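Local coordinates for putative cytoplasmic protein (Salmonella typhimurium, PDB 2GK3), which is of unknown function but forms hexamers and probably adopts a class I glutamine amidotransferase-like fold, at residues T142-A145 against E146-P149. Numbering follows the deposited sequence.
Sequences TVLA and EVLP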
loop_
_atom_site.group_PDB
_atom_site.type_symbol
_atom_site.label_atom_id
_atom_site.label_comp_id
_atom_site.label_asym_id
_atom_site.label_seq_id
_atom_site.Cartn_x
_atom_site.Cartn_y
_atom_site.Cartn_z
ATOM N N THR E 142 -21.789 4.897 16.906
ATOM C CA THR E 142 -21.018 4.903 18.154
ATOM C C THR E 142 -21.821 5.542 19.266
ATOM O O THR E 142 -22.808 6.244 19.009
ATOM C CB THR E 142 -19.684 5.707 18.025
ATOM O OG1 THR E 142 -19.970 7.109 17.942
ATOM C CG2 THR E 142 -18.852 5.259 16.805
ATOM N N VAL E 143 -21.382 5.329 20.507
ATOM C CA VAL E 143 -22.063 5.892 21.690
ATOM C C VAL E 143 -21.991 7.423 21.769
ATOM O O VAL E 143 -22.596 8.044 22.658
ATOM C CB VAL E 143 -21.572 5.231 22.984
ATOM C CG1 VAL E 143 -21.975 3.726 22.984
ATOM C CG2 VAL E 143 -20.067 5.370 23.133
ATOM N N LEU E 144 -21.272 8.036 20.829
ATOM C CA LEU E 144 -21.156 9.490 20.793
ATOM C C LEU E 144 -22.281 10.184 19.994
ATOM O O LEU E 144 -22.517 11.372 20.172
ATOM C CB LEU E 144 -19.778 9.904 20.225
ATOM C CG LEU E 144 -19.218 11.266 20.651
ATOM C CD1 LEU E 144 -18.971 11.318 22.185
ATOM C CD2 LEU E 144 -17.932 11.637 19.876
ATOM N N ALA E 145 -22.936 9.458 19.090
ATOM C CA ALA E 145 -24.028 10.022 18.282
ATOM C C ALA E 145 -25.087 10.758 19.148
ATOM O O ALA E 145 -25.464 11.886 18.845
ATOM C CB ALA E 145 -24.667 8.937 17.381
ATOM N N GLU E 146 -25.518 10.144 20.250
ATOM C CA GLU E 146 -26.517 10.771 21.142
ATOM C C GLU E 146 -26.056 12.047 21.830
ATOM O O GLU E 146 -26.886 12.801 22.343
ATOM C CB GLU E 146 -26.992 9.792 22.227
ATOM C CG GLU E 146 -27.904 8.696 21.721
ATOM C CD GLU E 146 -29.278 9.201 21.302
ATOM O OE1 GLU E 146 -29.658 10.320 21.700
ATOM O OE2 GLU E 146 -29.979 8.472 20.571
ATOM N N VAL E 147 -24.745 12.279 21.871
ATOM C CA VAL E 147 -24.210 13.478 22.519
ATOM C C VAL E 147 -24.285 14.675 21.566
ATOM O O VAL E 147 -24.427 15.815 22.015
ATOM C CB VAL E 147 -22.755 13.268 23.077
ATOM C CG1 VAL E 147 -22.183 14.553 23.660
ATOM C CG2 VAL E 147 -22.728 12.170 24.137
ATOM N N LEU E 148 -24.218 14.423 20.263
ATOM C CA LEU E 148 -24.092 15.533 19.291
ATOM C C LEU E 148 -25.441 16.184 19.000
ATOM O O LEU E 148 -26.470 15.512 19.060
ATOM C CB LEU E 148 -23.397 15.072 17.991
ATOM C CG LEU E 148 -22.047 14.353 18.180
ATOM C CD1 LEU E 148 -21.573 13.791 16.855
ATOM C CD2 LEU E 148 -20.944 15.234 18.851
ATOM N N PRO E 149 -25.450 17.504 18.713
ATOM C CA PRO E 149 -26.728 18.172 18.466
ATOM C C PRO E 149 -27.231 18.035 17.015
ATOM O O PRO E 149 -28.109 18.794 16.581
ATOM C CB PRO E 149 -26.409 19.626 18.802
ATOM C CG PRO E 149 -25.006 19.784 18.401
ATOM C CD PRO E 149 -24.329 18.456 18.648
HETATM O O HOH W 1 -25.049 6.988 20.365
#
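Leu144 and Val147 lie with their CA atoms 5.3 Å apart, close enough for Val147 N to donate to Leu144 O at 2.9 Å. One residue on, the same i to i+3 spacing recurs, Leu148 N reaching Ala145 O at 3.2 Å, and the two bonds form overlapping turns. In both the donor stands well above the carbonyl plane, 57° out of it for Leu144 O. Leu144 O also receives a weak, long bond from Leu148 N. These turns follow on from a type I beta turn from Thr142 to Ala145, closed by Ala145 N on Thr142 O; a water bridges that same carbonyl to Glu146 N, accepting from the amide.

Thr142 OG1 takes the amide of Leu144 at 3.3 Å in an ST turn; chi1 71° sets OG1 beside the carbonyl carbon as well as the backbone N, on the side where the Leu144 amide comes round, and the hydroxyl is also bonded to Tyr139 O. Across the segments the side-chain contact is light: Leu144 CD1 and Val147 CG2 meet at 4.3 Å, while Leu148 CG sits 3.6 Å from Leu144 O. With CG1 anti to the backbone N (chi1 176°), Val147 keeps CG2 beside that N, on the Leu144 side. Glu146 bends at chi2 and carries its carboxylate away from the preceding residues.

Val143 and Val147 rest on helix 107-116. Three backbone bonds, one of them weak, cross the segments against a single apolar side-chain pair, so main-chain bonds probably do most of the holding. The result is a compact linker leading into strand 150-151, in which Ala145 O is shared between the Leu148 amide and Arg195 NH2, while Arg195 NE takes Leu148 O.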